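Long-range contact in phospholipase C-beta (PLC-beta) (Sepia officinalis, PDB 3QR0), which is a multidomain member of the phospholipase C-beta family, joining a PH domain, EF-hand-like modules, a calcium-binding X/Y TIM-barrel and a C2 domain: residues A141-Q151 with H747-P757. Sequence-based numbering, arbitrary orientation. Where two conformers were deposited one is given.
Sequences AYNLLSLNKNQ and HVPLRNESNRP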
loop_
_atom_site.group_PDB
_atom_site.type_symbol
_atom_site.label_atom_id
_atom_site.label_comp_id
_atom_site.label_asym_id
_atom_site.label_seq_id
_atom_site.Cartn_x
_atom_site.Cartn_y
_atom_site.Cartn_z
ATOM N N ALA A 141 6.331 11.267 5.625
ATOM C CA ALA A 141 6.298 10.388 4.460
ATOM C C ALA A 141 5.387 9.193 4.677
ATOM O O ALA A 141 4.839 8.662 3.711
ATOM C CB ALA A 141 7.710 9.903 4.100
ATOM N N TYR A 142 5.248 8.755 5.932
ATOM C CA TYR A 142 4.395 7.609 6.263
ATOM C C TYR A 142 3.123 8.005 7.004
ATOM O O TYR A 142 2.492 7.178 7.651
ATOM C CB TYR A 142 5.205 6.556 7.034
ATOM C CG TYR A 142 6.149 5.852 6.095
ATOM C CD1 TYR A 142 5.783 4.668 5.475
ATOM C CD2 TYR A 142 7.367 6.419 5.758
ATOM C CE1 TYR A 142 6.632 4.035 4.574
ATOM C CE2 TYR A 142 8.223 5.800 4.851
ATOM C CZ TYR A 142 7.851 4.608 4.266
ATOM O OH TYR A 142 8.693 3.993 3.370
ATOM N N ASN A 143 2.728 9.268 6.883
ATOM C CA ASN A 143 1.499 9.727 7.511
ATOM C C ASN A 143 0.270 9.253 6.719
ATOM O O ASN A 143 0.045 9.676 5.582
ATOM C CB ASN A 143 1.500 11.242 7.653
ATOM C CG ASN A 143 0.368 11.735 8.512
ATOM O OD1 ASN A 143 -0.792 11.693 8.107
ATOM N ND2 ASN A 143 0.695 12.211 9.708
ATOM N N LEU A 144 -0.522 8.384 7.335
ATOM C CA LEU A 144 -1.659 7.762 6.655
ATOM C C LEU A 144 -2.756 8.752 6.263
ATOM O O LEU A 144 -3.375 8.603 5.212
ATOM C CB LEU A 144 -2.242 6.624 7.504
ATOM C CG LEU A 144 -1.318 5.409 7.620
ATOM C CD1 LEU A 144 -1.895 4.378 8.592
ATOM C CD2 LEU A 144 -1.062 4.789 6.243
ATOM N N LEU A 145 -2.997 9.763 7.091
ATOM C CA LEU A 145 -3.960 10.795 6.719
ATOM C C LEU A 145 -3.516 11.547 5.466
ATOM O O LEU A 145 -4.323 11.763 4.570
ATOM C CB LEU A 145 -4.208 11.770 7.867
ATOM C CG LEU A 145 -5.025 11.196 9.015
ATOM C CD1 LEU A 145 -5.135 12.208 10.144
ATOM C CD2 LEU A 145 -6.411 10.770 8.516
ATOM N N SER A 146 -2.242 11.932 5.414
ATOM C CA SER A 146 -1.688 12.631 4.252
ATOM C C SER A 146 -1.770 11.765 2.998
ATOM O O SER A 146 -2.163 12.235 1.929
ATOM C CB SER A 146 -0.232 13.030 4.511
ATOM O OG SER A 146 0.326 13.682 3.385
ATOM N N LEU A 147 -1.409 10.494 3.144
ATOM C CA LEU A 147 -1.464 9.529 2.051
ATOM C C LEU A 147 -2.886 9.224 1.550
ATOM O O LEU A 147 -3.048 8.757 0.424
ATOM C CB LEU A 147 -0.789 8.223 2.479
ATOM C CG LEU A 147 0.725 8.311 2.677
ATOM C CD1 LEU A 147 1.250 6.999 3.269
ATOM C CD2 LEU A 147 1.429 8.651 1.363
ATOM N N ASN A 148 -3.894 9.490 2.378
ATOM C CA ASN A 148 -5.292 9.209 2.037
ATOM C C ASN A 148 -6.180 10.432 1.822
ATOM O O ASN A 148 -7.407 10.301 1.770
ATOM C CB ASN A 148 -5.907 8.335 3.128
ATOM C CG ASN A 148 -5.481 6.902 3.013
ATOM O OD1 ASN A 148 -6.177 6.105 2.406
ATOM N ND2 ASN A 148 -4.318 6.570 3.561
ATOM N N LYS A 149 -5.586 11.611 1.665
ATOM C CA LYS A 149 -6.392 12.821 1.571
ATOM C C LYS A 149 -7.219 12.867 0.284
ATOM O O LYS A 149 -6.845 12.289 -0.744
ATOM C CB LYS A 149 -5.544 14.089 1.745
ATOM C CG LYS A 149 -4.521 14.353 0.676
ATOM C CD LYS A 149 -3.549 15.438 1.143
ATOM C CE LYS A 149 -2.317 15.512 0.279
ATOM N NZ LYS A 149 -1.582 14.217 0.229
ATOM N N ASN A 150 -8.360 13.547 0.368
ATOM C CA ASN A 150 -9.292 13.652 -0.746
ATOM C C ASN A 150 -8.768 14.715 -1.712
ATOM O O ASN A 150 -7.735 15.335 -1.450
ATOM C CB ASN A 150 -10.701 13.989 -0.219
ATOM C CG ASN A 150 -11.815 13.591 -1.184
ATOM O OD1 ASN A 150 -11.555 13.137 -2.298
ATOM N ND2 ASN A 150 -13.065 13.775 -0.759
ATOM N N GLN A 151 -9.471 14.931 -2.819
ATOM C CA GLN A 151 -8.989 15.834 -3.866
ATOM C C GLN A 151 -8.778 17.284 -3.414
ATOM O O GLN A 151 -7.826 17.926 -3.869
ATOM C CB GLN A 151 -9.915 15.800 -5.080
ATOM C CG GLN A 151 -9.278 16.371 -6.335
ATOM C CD GLN A 151 -10.197 16.298 -7.531
ATOM O OE1 GLN A 151 -10.603 17.327 -8.083
ATOM N NE2 GLN A 151 -10.543 15.080 -7.939
ATOM N N HIS A 747 -15.088 11.113 -4.784
ATOM C CA HIS A 747 -13.820 11.263 -5.485
ATOM C C HIS A 747 -12.892 10.159 -5.016
ATOM O O HIS A 747 -12.857 9.816 -3.833
ATOM C CB HIS A 747 -13.190 12.632 -5.243
ATOM C CG HIS A 747 -13.927 13.748 -5.907
ATOM N ND1 HIS A 747 -14.999 14.381 -5.316
ATOM C CD2 HIS A 747 -13.763 14.329 -7.118
ATOM C CE1 HIS A 747 -15.460 15.312 -6.133
ATOM N NE2 HIS A 747 -14.728 15.303 -7.231
ATOM N N VAL A 748 -12.137 9.608 -5.958
ATOM C CA VAL A 748 -11.265 8.474 -5.708
ATOM C C VAL A 748 -9.852 8.847 -6.153
ATOM O O VAL A 748 -9.486 8.607 -7.304
ATOM C CB VAL A 748 -11.760 7.232 -6.490
ATOM C CG1 VAL A 748 -10.940 5.998 -6.125
ATOM C CG2 VAL A 748 -13.238 6.987 -6.225
ATOM N N PRO A 749 -9.063 9.479 -5.257
ATOM C CA PRO A 749 -7.672 9.763 -5.608
ATOM C C PRO A 749 -6.937 8.491 -6.007
ATOM O O PRO A 749 -7.034 7.468 -5.320
ATOM C CB PRO A 749 -7.095 10.362 -4.321
ATOM C CG PRO A 749 -8.288 10.965 -3.634
ATOM C CD PRO A 749 -9.425 10.040 -3.942
ATOM N N LEU A 750 -6.231 8.553 -7.126
ATOM C CA LEU A 750 -5.556 7.382 -7.670
ATOM C C LEU A 750 -4.172 7.155 -7.065
ATOM O O LEU A 750 -3.496 8.092 -6.634
ATOM C CB LEU A 750 -5.442 7.506 -9.186
ATOM C CG LEU A 750 -6.768 7.544 -9.938
ATOM C CD1 LEU A 750 -6.523 7.823 -11.428
ATOM C CD2 LEU A 750 -7.530 6.233 -9.754
ATOM N N ARG A 751 -3.770 5.889 -7.056
ATOM C CA ARG A 751 -2.492 5.439 -6.531
ATOM C C ARG A 751 -1.675 4.789 -7.635
ATOM O O ARG A 751 -2.234 4.274 -8.618
ATOM C CB ARG A 751 -2.726 4.404 -5.433
ATOM C CG ARG A 751 -3.626 4.888 -4.319
ATOM C CD ARG A 751 -2.887 5.847 -3.431
ATOM N NE ARG A 751 -3.727 6.398 -2.370
ATOM C CZ ARG A 751 -4.151 5.724 -1.302
ATOM N NH1 ARG A 751 -3.850 4.442 -1.129
ATOM N NH2 ARG A 751 -4.896 6.343 -0.397
ATOM N N ASN A 752 -0.352 4.821 -7.489
ATOM C CA ASN A 752 0.510 4.078 -8.399
ATOM C C ASN A 752 0.578 2.614 -7.952
ATOM O O ASN A 752 -0.148 2.211 -7.041
ATOM C CB ASN A 752 1.893 4.741 -8.566
ATOM C CG ASN A 752 2.713 4.787 -7.290
ATOM O OD1 ASN A 752 2.512 4.010 -6.357
ATOM N ND2 ASN A 752 3.666 5.713 -7.255
ATOM N N GLU A 753 1.428 1.824 -8.597
ATOM C CA GLU A 753 1.484 0.379 -8.329
ATOM C C GLU A 753 1.947 0.061 -6.915
ATOM O O GLU A 753 1.523 -0.943 -6.337
ATOM C CB GLU A 753 2.401 -0.330 -9.324
ATOM C CG GLU A 753 1.944 -0.274 -10.764
ATOM C CD GLU A 753 2.542 0.890 -11.535
ATOM O OE1 GLU A 753 2.870 1.933 -10.917
ATOM O OE2 GLU A 753 2.676 0.758 -12.769
ATOM N N SER A 754 2.802 0.919 -6.352
ATOM C CA SER A 754 3.272 0.754 -4.967
ATOM C C SER A 754 2.280 1.312 -3.941
ATOM O O SER A 754 2.574 1.356 -2.748
ATOM C CB SER A 754 4.640 1.418 -4.774
ATOM O OG SER A 754 4.546 2.832 -4.817
ATOM N N ASN A 755 1.116 1.742 -4.424
ATOM C CA ASN A 755 0.049 2.318 -3.608
ATOM C C ASN A 755 0.389 3.675 -2.992
ATOM O O ASN A 755 -0.173 4.047 -1.968
ATOM C CB ASN A 755 -0.439 1.342 -2.518
ATOM C CG ASN A 755 -1.902 1.579 -2.128
ATOM O OD1 ASN A 755 -2.737 1.923 -2.971
ATOM N ND2 ASN A 755 -2.214 1.396 -0.853
ATOM N N ARG A 756 1.293 4.422 -3.620
ATOM C CA ARG A 756 1.516 5.812 -3.234
ATOM C C ARG A 756 0.678 6.734 -4.123
ATOM O O ARG A 756 0.406 6.405 -5.281
ATOM C CB ARG A 756 3.003 6.181 -3.301
ATOM C CG ARG A 756 3.858 5.544 -2.192
ATOM C CD ARG A 756 3.462 6.067 -0.811
ATOM N NE ARG A 756 4.326 5.581 0.262
ATOM C CZ ARG A 756 5.461 6.156 0.659
ATOM N NH1 ARG A 756 5.922 7.256 0.072
ATOM N NH2 ARG A 756 6.154 5.613 1.653
ATOM N N PRO A 757 0.273 7.902 -3.589
ATOM C CA PRO A 757 -0.603 8.805 -4.337
ATOM C C PRO A 757 0.026 9.364 -5.616
ATOM O O PRO A 757 1.191 9.768 -5.620
ATOM C CB PRO A 757 -0.875 9.954 -3.344
ATOM C CG PRO A 757 -0.382 9.503 -2.031
ATOM C CD PRO A 757 0.651 8.460 -2.277
HETATM O O HOH W 1 -4.148 9.029 -2.534
HETATM O O HOH W 2 -14.677 11.407 -1.985
#
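With CG anti to its carbonyl carbon and the chain bent at chi2 (-65°), R756 reaches Y142 with the edge of its guanidinium, the two planes nearly perpendicular. NH2 stands 3.2 Å above the plane of the Y142 ring, towards its rim, in a cation-pi contact in which R756 CZ lies 4.9 Å from the ring centroid. R756 NH1 also donates to A68 O, a second tie to the PH domain, while R71 O holds the Y142 hydroxyl within that domain. R751 repeats the bend (chi2 -75°) to approach the end of helix 144-147. There its NH2 donates a weak hydrogen bond, 3.1 Å long, to N148 OD1 at the guanidinium edge, while a water molecule links NE to L147 O. The N148 amide is steadied by its ND2, which donates to L144 O over 2.8 Å, and E615 serves both residues, through a salt bridge to R751 and a hydrogen bond from N148. Between the two arginines L147 CD2 packs on P757 CD at 3.7 Å; farther along, P749 CG rests 3.5 Å from K149 O, and Q151 NE2, its amide held by Y222 and Q660, lies 3.4 Å from H747 CD2. The contact thus seats the linker between PH-domain helix 127-141 and EF-hand-region helix 151-165 on the C2 domain, along edge strand 746-751, which pairs with strand 761-771, and the turn that follows it.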